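Local coordinates for periplasmic binding protein/LacI transcriptional regulator (Burkholderia graminis C4D1M, PDB 5HQJ) that binds alpha-D-arabinopyranose and probably serves as the periplasmic sugar-binding component of an ABC transporter, at residues 31-36 / 60-65; 137-142 / 213-218; 150-155 / 183-188. One frame throughout, in Å; residues are numbered along the deposited sequence.

Contact 1: 31-36 / 60-65; sequences VAVIPK and YQWVVP. With 64K (alpha-D-arabinopyranose), chain B.
Val33 and Trp62 sit level with each other in two parallel strands, and the backbone between them supplies the polar part of the contact. Gln61 is held through both its backbone N and its backbone O: the N donates to Val31 O (3.0 Å), and the O accepts from Val33 N (2.9 Å). Val63 N then closes the ladder on Val33 O, with an N-H...O angle of 168°. Beyond that rung the prolines replace amide donors. Val63 O, buried and without a hydrogen-bond partner in the model, is met by carbons instead, Pro35 CD at 3.3 Å and Ile34 CG2 at 3.5 Å.

Aromatic packing fills the face that carries Val31 and Val33. Trp62 extends anti to its backbone N (chi1 178°), which carries the indole along the strand pair to Pro35; Pro35 CD stands over the six-membered ring in a CH-pi contact, 3.7 Å from its centroid. The Tyr60 ring takes Val33 CG2 at its edge, 3.5 Å from CE1, while its hydroxyl bonds to Asn46 on helix 42-56.

Two residues past the strand, the extended Lys36 chain reaches the sugar; NZ is held by a hydrogen bond to Asn164 OD1 and makes a weak one to 64K O1. This is a parallel beta-alpha-beta unit of an alpha/beta domain, with the loop after its first strand entering the ligand pocket.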
loop_
_atom_site.group_PDB
_atom_site.type_symbol
_atom_site.label_atom_id
_atom_site.label_comp_id
_atom_site.label_asym_id
_atom_site.label_seq_id
_atom_site.Cartn_x
_atom_site.Cartn_y
_atom_site.Cartn_z
ATOM N N VAL A 31 -10.180 20.278 3.401
ATOM C CA VAL A 31 -9.353 19.105 3.665
ATOM C C VAL A 31 -8.569 18.716 2.427
ATOM O O VAL A 31 -9.038 18.858 1.299
ATOM C CB VAL A 31 -10.202 17.896 4.136
ATOM C CG1 VAL A 31 -10.919 18.253 5.421
ATOM C CG2 VAL A 31 -11.199 17.417 3.054
ATOM N N ALA A 32 -7.385 18.192 2.665
ATOM C CA ALA A 32 -6.469 17.797 1.629
ATOM C C ALA A 32 -6.020 16.355 1.877
ATOM O O ALA A 32 -5.736 15.988 3.020
ATOM C CB ALA A 32 -5.277 18.742 1.583
ATOM N N VAL A 33 -5.983 15.554 0.812
ATOM C CA VAL A 33 -5.510 14.180 0.895
ATOM C C VAL A 33 -4.369 13.955 -0.081
ATOM O O VAL A 33 -4.455 14.347 -1.255
ATOM C CB VAL A 33 -6.648 13.188 0.627
ATOM C CG1 VAL A 33 -6.167 11.781 0.878
ATOM C CG2 VAL A 33 -7.832 13.473 1.522
ATOM N N ILE A 34 -3.305 13.333 0.418
ATOM C CA ILE A 34 -2.029 13.215 -0.293
ATOM C C ILE A 34 -1.665 11.763 -0.468
ATOM O O ILE A 34 -1.455 11.060 0.544
ATOM C CB ILE A 34 -0.863 13.912 0.498
ATOM C CG1 ILE A 34 -1.241 15.356 0.830
ATOM C CG2 ILE A 34 0.479 13.839 -0.280
ATOM C CD1 ILE A 34 -0.320 16.040 1.824
ATOM N N PRO A 35 -1.593 11.291 -1.720
ATOM C CA PRO A 35 -1.056 9.947 -1.928
ATOM C C PRO A 35 0.466 9.940 -1.901
ATOM O O PRO A 35 1.068 11.013 -1.776
ATOM C CB PRO A 35 -1.576 9.592 -3.326
ATOM C CG PRO A 35 -1.538 10.904 -4.036
ATOM C CD PRO A 35 -2.052 11.877 -3.005
ATOM N N LYS A 36 1.065 8.770 -2.060
ATOM C CA LYS A 36 2.526 8.699 -2.151
ATOM C C LYS A 36 2.970 9.363 -3.455
ATOM O O LYS A 36 4.064 9.921 -3.530
ATOM C CB LYS A 36 3.024 7.251 -2.088
ATOM C CG LYS A 36 3.054 6.631 -0.652
ATOM C CD LYS A 36 3.637 5.206 -0.674
ATOM C CE LYS A 36 3.606 4.524 0.700
ATOM N NZ LYS A 36 4.368 3.245 0.685
ATOM N N TYR A 60 -12.573 19.858 -0.834
ATOM C CA TYR A 60 -11.668 18.731 -0.890
ATOM C C TYR A 60 -10.622 18.960 -1.974
ATOM O O TYR A 60 -10.976 19.374 -3.078
ATOM C CB TYR A 60 -12.470 17.446 -1.162
ATOM C CG TYR A 60 -11.624 16.244 -1.534
ATOM C CD1 TYR A 60 -10.931 15.524 -0.572
ATOM C CD2 TYR A 60 -11.530 15.823 -2.852
ATOM C CE1 TYR A 60 -10.162 14.433 -0.919
ATOM C CE2 TYR A 60 -10.769 14.731 -3.212
ATOM C CZ TYR A 60 -10.074 14.042 -2.248
ATOM O OH TYR A 60 -9.304 12.941 -2.576
ATOM N N GLN A 61 -9.348 18.708 -1.661
ATOM C CA GLN A 61 -8.317 18.594 -2.692
ATOM C C GLN A 61 -7.462 17.338 -2.556
ATOM O O GLN A 61 -7.092 16.875 -1.458
ATOM C CB GLN A 61 -7.398 19.831 -2.701
ATOM C CG GLN A 61 -7.276 20.455 -1.365
ATOM C CD GLN A 61 -6.305 21.618 -1.315
ATOM O OE1 GLN A 61 -5.555 21.869 -2.260
ATOM N NE2 GLN A 61 -6.318 22.335 -0.201
ATOM N N TRP A 62 -7.132 16.811 -3.722
ATOM C CA TRP A 62 -6.205 15.714 -3.888
ATOM C C TRP A 62 -4.887 16.302 -4.379
ATOM O O TRP A 62 -4.839 16.895 -5.457
ATOM C CB TRP A 62 -6.834 14.708 -4.867
ATOM C CG TRP A 62 -6.062 13.505 -5.240
ATOM C CD1 TRP A 62 -5.434 13.274 -6.421
ATOM C CD2 TRP A 62 -5.872 12.331 -4.452
ATOM N NE1 TRP A 62 -4.872 12.023 -6.428
ATOM C CE2 TRP A 62 -5.124 11.424 -5.223
ATOM C CE3 TRP A 62 -6.276 11.945 -3.165
ATOM C CZ2 TRP A 62 -4.743 10.185 -4.753
ATOM C CZ3 TRP A 62 -5.895 10.687 -2.705
ATOM C CH2 TRP A 62 -5.129 9.842 -3.481
ATOM N N VAL A 63 -3.846 16.180 -3.561
ATOM C CA VAL A 63 -2.549 16.799 -3.834
ATOM C C VAL A 63 -1.477 15.741 -4.066
ATOM O O VAL A 63 -1.098 14.990 -3.159
ATOM C CB VAL A 63 -2.139 17.722 -2.680
ATOM C CG1 VAL A 63 -0.939 18.569 -3.083
ATOM C CG2 VAL A 63 -3.320 18.607 -2.285
ATOM N N VAL A 64 -0.960 15.702 -5.284
ATOM C CA VAL A 64 -0.126 14.592 -5.704
ATOM C C VAL A 64 1.374 14.916 -5.757
ATOM O O VAL A 64 1.787 15.850 -6.453
ATOM C CB VAL A 64 -0.544 14.104 -7.093
ATOM C CG1 VAL A 64 0.060 12.764 -7.339
ATOM C CG2 VAL A 64 -2.079 14.034 -7.225
ATOM N N PRO A 65 2.200 14.133 -5.039
ATOM C CA PRO A 65 3.653 14.270 -5.226
ATOM C C PRO A 65 4.114 13.870 -6.641
ATOM O O PRO A 65 3.396 13.131 -7.309
ATOM C CB PRO A 65 4.235 13.318 -4.172
ATOM C CG PRO A 65 3.127 13.160 -3.121
ATOM C CD PRO A 65 1.860 13.226 -3.924
HETATM O O2 64K B . -0.252 -0.024 0.278
HETATM C C2 64K B . 0.684 0.190 -0.833
HETATM C C3 64K B . 0.125 -0.512 -2.029
HETATM O O3 64K B . 0.327 -1.899 -1.875
HETATM C C4 64K B . 0.847 -0.118 -3.313
HETATM O O4 64K B . 2.200 -0.608 -3.342
HETATM C C5 64K B . 0.901 1.338 -3.425
HETATM O O5 64K B . 1.666 1.864 -2.313
HETATM C C1 64K B . 0.821 1.662 -1.104
HETATM O O1 64K B . 1.452 2.248 -0.031
#

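Contact 2: 137-142 / 213-218; sequences ATMAET and GIFGVS. With 64K (alpha-D-arabinopyranose), chain B.
Met139 (selenomethionine here) meets Phe215 where helix 132-146 packs on the parallel part of a sheet, the helix-on-sheet layering of the alpha/beta domains in periplasmic binding proteins. The short segments run nearly antiparallel, 161° between directions, with their axes 10.4 Å apart, and no hydrogen bond joins them.

Along the helix, Met139 is the first residue to bear on the strand, and it does so both near its backbone and at its far end. Close to the backbone, its CB lies 3.9 Å from Phe215 CE2, and its carbonyl O approaches the same ring carbon at 3.6 Å. That oxygen is at the edge of the ring, near its plane, where the weakly polar C-H bonds of the rim probably make the approach favourable. Farther out, the chain runs down to the strand's end, and SE reaches Val217 CG1 at 4.3 Å. The chain is bent at its last torsion (chi3 101°), which sets its methyl CE 3.7 Å from the carbonyl O of Gly216. Leu244 and Phe246 of strand 242-246 also touch this side chain. Ala140 follows with a lighter contribution, its N 4.0 Å from Phe215 CE2, while its methyl group packs on Leu176. Leu176 and Ile172, both of helix 163-176, also touch the Phe215 ring, which is thus wedged between two helices on one side of the sheet.

Past Gly216 the strand gives way to a loop that enters the ligand pocket. Val217 O accepts a hydrogen bond from Arg168, itself bonded to the sugar. Ser218 OG is held by Asp192, and Ser218 CA comes within 3.5 Å of 64K O4.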
loop_
_atom_site.group_PDB
_atom_site.type_symbol
_atom_site.label_atom_id
_atom_site.label_comp_id
_atom_site.label_asym_id
_atom_site.label_seq_id
_atom_site.Cartn_x
_atom_site.Cartn_y
_atom_site.Cartn_z
ATOM N N ALA A 137 2.618 -11.823 7.321
ATOM C CA ALA A 137 2.450 -13.084 7.992
ATOM C C ALA A 137 1.426 -14.000 7.303
ATOM O O ALA A 137 1.665 -15.167 7.122
ATOM C CB ALA A 137 2.043 -12.816 9.474
ATOM N N THR A 138 0.285 -13.459 6.905
ATOM C CA THR A 138 -0.715 -14.222 6.195
ATOM C C THR A 138 -0.225 -14.745 4.844
ATOM O O THR A 138 -0.489 -15.863 4.482
ATOM C CB THR A 138 -1.968 -13.364 5.999
ATOM O OG1 THR A 138 -2.519 -13.062 7.281
ATOM C CG2 THR A 138 -3.033 -14.053 5.163
HETATM N N MSE A 139 0.478 -13.921 4.093
HETATM C CA MSE A 139 1.094 -14.367 2.851
HETATM C C MSE A 139 2.049 -15.520 3.070
HETATM O O MSE A 139 2.078 -16.491 2.305
HETATM C CB MSE A 139 1.832 -13.197 2.217
HETATM C CG MSE A 139 0.930 -12.137 1.643
HETATM SE SE MSE A 139 2.076 -10.794 0.738
HETATM C CE MSE A 139 1.903 -11.278 -1.134
ATOM N N ALA A 140 2.831 -15.434 4.132
ATOM C CA ALA A 140 3.762 -16.499 4.441
ATOM C C ALA A 140 3.053 -17.830 4.720
ATOM O O ALA A 140 3.525 -18.890 4.285
ATOM C CB ALA A 140 4.654 -16.106 5.624
ATOM N N GLU A 141 1.946 -17.779 5.468
ATOM C CA GLU A 141 1.187 -19.003 5.735
ATOM C C GLU A 141 0.605 -19.549 4.444
ATOM O O GLU A 141 0.642 -20.760 4.189
ATOM C CB GLU A 141 0.073 -18.739 6.738
ATOM C CG GLU A 141 0.569 -18.231 8.054
ATOM C CD GLU A 141 -0.486 -17.493 8.870
ATOM O OE1 GLU A 141 -0.158 -17.054 9.992
ATOM O OE2 GLU A 141 -1.629 -17.336 8.395
ATOM N N THR A 142 0.044 -18.664 3.630
ATOM C CA THR A 142 -0.517 -19.069 2.366
ATOM C C THR A 142 0.554 -19.769 1.511
ATOM O O THR A 142 0.357 -20.858 0.932
ATOM C CB THR A 142 -1.097 -17.872 1.611
ATOM O OG1 THR A 142 -2.181 -17.250 2.353
ATOM C CG2 THR A 142 -1.594 -18.330 0.246
ATOM N N GLY A 213 8.458 -20.062 -5.431
ATOM C CA GLY A 213 7.488 -19.028 -5.159
ATOM C C GLY A 213 8.004 -17.597 -5.253
ATOM O O GLY A 213 9.177 -17.329 -5.029
ATOM N N ILE A 214 7.101 -16.664 -5.534
ATOM C CA ILE A 214 7.374 -15.236 -5.489
ATOM C C ILE A 214 6.282 -14.495 -4.724
ATOM O O ILE A 214 5.091 -14.686 -4.959
ATOM C CB ILE A 214 7.485 -14.594 -6.890
ATOM C CG1 ILE A 214 8.540 -15.298 -7.716
ATOM C CG2 ILE A 214 7.753 -13.066 -6.772
ATOM C CD1 ILE A 214 8.634 -14.796 -9.200
ATOM N N PHE A 215 6.700 -13.585 -3.875
ATOM C CA PHE A 215 5.811 -12.618 -3.217
ATOM C C PHE A 215 5.996 -11.230 -3.817
ATOM O O PHE A 215 7.147 -10.729 -3.845
ATOM C CB PHE A 215 6.126 -12.441 -1.741
ATOM C CG PHE A 215 6.073 -13.675 -0.894
ATOM C CD1 PHE A 215 7.175 -14.523 -0.798
ATOM C CD2 PHE A 215 4.969 -13.946 -0.070
ATOM C CE1 PHE A 215 7.151 -15.649 0.037
ATOM C CE2 PHE A 215 4.961 -15.056 0.738
ATOM C CZ PHE A 215 6.047 -15.895 0.809
ATOM N N GLY A 216 4.913 -10.587 -4.226
ATOM C CA GLY A 216 4.961 -9.194 -4.614
ATOM C C GLY A 216 4.254 -8.411 -3.525
ATOM O O GLY A 216 3.056 -8.597 -3.332
ATOM N N VAL A 217 4.989 -7.618 -2.745
ATOM C CA VAL A 217 4.404 -6.936 -1.608
ATOM C C VAL A 217 3.972 -5.490 -1.939
ATOM O O VAL A 217 3.451 -4.782 -1.059
ATOM C CB VAL A 217 5.353 -6.907 -0.383
ATOM C CG1 VAL A 217 5.561 -8.343 0.131
ATOM C CG2 VAL A 217 6.689 -6.121 -0.653
ATOM N N SER A 218 4.219 -5.043 -3.173
ATOM C CA SER A 218 3.770 -3.733 -3.648
ATOM C C SER A 218 2.955 -3.902 -4.946
ATOM O O SER A 218 2.915 -4.970 -5.514
ATOM C CB SER A 218 4.955 -2.801 -3.859
ATOM O OG SER A 218 5.689 -3.201 -4.983
HETATM O O2 64K B . -0.252 -0.024 0.278
HETATM C C2 64K B . 0.684 0.190 -0.833
HETATM C C3 64K B . 0.125 -0.512 -2.029
HETATM O O3 64K B . 0.327 -1.899 -1.875
HETATM C C4 64K B . 0.847 -0.118 -3.313
HETATM O O4 64K B . 2.200 -0.608 -3.342
HETATM C C5 64K B . 0.901 1.338 -3.425
HETATM O O5 64K B . 1.666 1.864 -2.313
HETATM C C1 64K B . 0.821 1.662 -1.104
HETATM O O1 64K B . 1.452 2.248 -0.031
#

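Contact 3: 150-155 / 183-188; sequences QGEVAI and KVVETQ
Glu152 lays its aliphatic part across Val185 at about a right angle, CG 3.6 Å from Val185 CG1, and His208, in the loop after helix 194-207, touches both residues. Beneath this pair, parallel strands are laced by backbone bonds. Val153 bonds through its backbone N to Lys183 O (2.9 Å) and through its backbone O to Val185 N (2.9 Å). The next donor, Ile155 N, goes to Glu186 O at 2.8 Å, and Gln188 N bonds to Ile155 O. Strand 183-188 therefore spends one residue more than its neighbour, a beta bulge at Val185-Glu186 between the pairs Val153-Val184 and Ile155-Thr187; the psi of Val185, -12°, turns the chain out of the extended form.

On the face bearing Val153 and Ile155, Val153 CG2 meets Val184 CG2 at 3.8 Å. Ile155 CD1 reaches 4.1 Å to Val184 CG1, and the side chain lies alongside Thr187, both pointing the same way. Leu176 and Ile172 of helix 163-176, the connecting helix of this beta-alpha-beta unit, pack on that face. The carboxylate of Glu186 turns to Thr204. The main chain thus sets the register, while the carbon contacts of Val153, Ile155 and Val184 give helix 163-176 an apolar surface.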
loop_
_atom_site.group_PDB
_atom_site.type_symbol
_atom_site.label_atom_id
_atom_site.label_comp_id
_atom_site.label_asym_id
_atom_site.label_seq_id
_atom_site.Cartn_x
_atom_site.Cartn_y
_atom_site.Cartn_z
ATOM N N GLN A 150 8.160 -26.362 1.285
ATOM C CA GLN A 150 9.337 -26.669 0.545
ATOM C C GLN A 150 9.606 -25.690 -0.602
ATOM O O GLN A 150 8.713 -25.490 -1.427
ATOM C CB GLN A 150 9.224 -28.045 -0.089
ATOM C CG GLN A 150 10.486 -28.781 -0.067
ATOM C CD GLN A 150 10.852 -29.128 1.336
ATOM O OE1 GLN A 150 10.022 -29.571 2.130
ATOM N NE2 GLN A 150 12.090 -28.889 1.671
ATOM N N GLY A 151 10.805 -25.111 -0.688
ATOM C CA GLY A 151 11.154 -24.342 -1.863
ATOM C C GLY A 151 11.878 -23.017 -1.649
ATOM O O GLY A 151 11.692 -22.353 -0.618
ATOM N N GLU A 152 12.658 -22.616 -2.636
ATOM C CA GLU A 152 13.205 -21.288 -2.709
ATOM C C GLU A 152 12.133 -20.293 -3.084
ATOM O O GLU A 152 11.329 -20.562 -3.971
ATOM C CB GLU A 152 14.304 -21.203 -3.774
ATOM C CG GLU A 152 15.490 -22.073 -3.424
ATOM C CD GLU A 152 16.576 -22.081 -4.485
ATOM O OE1 GLU A 152 16.351 -21.571 -5.601
ATOM O OE2 GLU A 152 17.664 -22.613 -4.183
ATOM N N VAL A 153 12.133 -19.149 -2.422
ATOM C CA VAL A 153 11.223 -18.059 -2.735
ATOM C C VAL A 153 11.926 -16.723 -2.833
ATOM O O VAL A 153 13.003 -16.514 -2.258
ATOM C CB VAL A 153 10.097 -17.940 -1.685
ATOM C CG1 VAL A 153 9.266 -19.209 -1.653
ATOM C CG2 VAL A 153 10.638 -17.594 -0.320
ATOM N N ALA A 154 11.314 -15.809 -3.571
ATOM C CA ALA A 154 11.796 -14.432 -3.746
ATOM C C ALA A 154 10.721 -13.429 -3.348
ATOM O O ALA A 154 9.531 -13.709 -3.442
ATOM C CB ALA A 154 12.250 -14.168 -5.184
ATOM N N ILE A 155 11.165 -12.274 -2.860
ATOM C CA ILE A 155 10.310 -11.187 -2.441
ATOM C C ILE A 155 10.650 -9.949 -3.240
ATOM O O ILE A 155 11.819 -9.517 -3.279
ATOM C CB ILE A 155 10.467 -10.878 -0.913
ATOM C CG1 ILE A 155 10.242 -12.118 -0.068
ATOM C CG2 ILE A 155 9.535 -9.659 -0.522
ATOM C CD1 ILE A 155 10.502 -11.879 1.425
ATOM N N LYS A 183 13.415 -21.303 1.807
ATOM C CA LYS A 183 14.497 -20.343 1.904
ATOM C C LYS A 183 14.222 -19.136 1.058
ATOM O O LYS A 183 13.891 -19.306 -0.123
ATOM C CB LYS A 183 15.792 -21.023 1.437
ATOM C CG LYS A 183 17.043 -20.194 1.484
ATOM C CD LYS A 183 18.153 -20.957 2.173
ATOM C CE LYS A 183 19.216 -20.022 2.699
ATOM N NZ LYS A 183 18.693 -19.167 3.798
ATOM N N VAL A 184 14.323 -17.950 1.626
ATOM C CA VAL A 184 14.246 -16.707 0.884
ATOM C C VAL A 184 15.599 -16.462 0.232
ATOM O O VAL A 184 16.631 -16.208 0.910
ATOM C CB VAL A 184 13.866 -15.507 1.758
ATOM C CG1 VAL A 184 13.825 -14.249 0.914
ATOM C CG2 VAL A 184 12.501 -15.735 2.444
ATOM N N VAL A 185 15.620 -16.601 -1.085
ATOM C CA VAL A 185 16.875 -16.451 -1.841
ATOM C C VAL A 185 17.080 -15.043 -2.396
ATOM O O VAL A 185 18.199 -14.679 -2.777
ATOM C CB VAL A 185 16.990 -17.513 -2.974
ATOM C CG1 VAL A 185 17.034 -18.951 -2.359
ATOM C CG2 VAL A 185 15.932 -17.346 -4.039
ATOM N N GLU A 186 16.051 -14.216 -2.373
ATOM C CA GLU A 186 16.135 -12.865 -2.926
ATOM C C GLU A 186 15.088 -11.965 -2.356
ATOM O O GLU A 186 13.914 -12.356 -2.238
ATOM C CB GLU A 186 15.950 -12.879 -4.437
ATOM C CG GLU A 186 15.994 -11.489 -5.069
ATOM C CD GLU A 186 16.115 -11.552 -6.579
ATOM O OE1 GLU A 186 16.811 -12.459 -7.073
ATOM O OE2 GLU A 186 15.490 -10.710 -7.253
ATOM N N THR A 187 15.507 -10.763 -1.987
ATOM C CA THR A 187 14.582 -9.671 -1.658
ATOM C C THR A 187 15.087 -8.435 -2.381
ATOM O O THR A 187 16.210 -7.996 -2.129
ATOM C CB THR A 187 14.482 -9.391 -0.141
ATOM O OG1 THR A 187 14.054 -10.577 0.543
ATOM C CG2 THR A 187 13.520 -8.213 0.118
ATOM N N GLN A 188 14.300 -7.901 -3.321
ATOM C CA GLN A 188 14.764 -6.783 -4.154
ATOM C C GLN A 188 13.682 -5.739 -4.384
ATOM O O GLN A 188 12.492 -6.057 -4.501
ATOM C CB GLN A 188 15.271 -7.287 -5.525
ATOM C CG GLN A 188 16.520 -8.108 -5.474
ATOM C CD GLN A 188 17.739 -7.255 -5.209
ATOM O OE1 GLN A 188 17.997 -6.286 -5.924
ATOM N NE2 GLN A 188 18.445 -7.553 -4.136
#

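The three contacts illustrate how a two-domain binding protein repeats one plan. Contact 1 comes first along the chain and lies in the sheet containing strands 30-34 and 59-62; contact 3 lies in the second sheet and contact 2 packs a helix on it, both on the opposite side of the chain's centre, with centres about 36 and 30 Å, respectively, from that of contact 1. Contact 3 is nested inside the loop closed by contact 2, their centres about 10 Å apart, and strands 150-156 and 211-216 are neighbours. Contacts 1 and 3 are each a beta-alpha-beta pair at a sheet edge. Contacts 1 and 2 both touch the sugar, which is bound between the two domains.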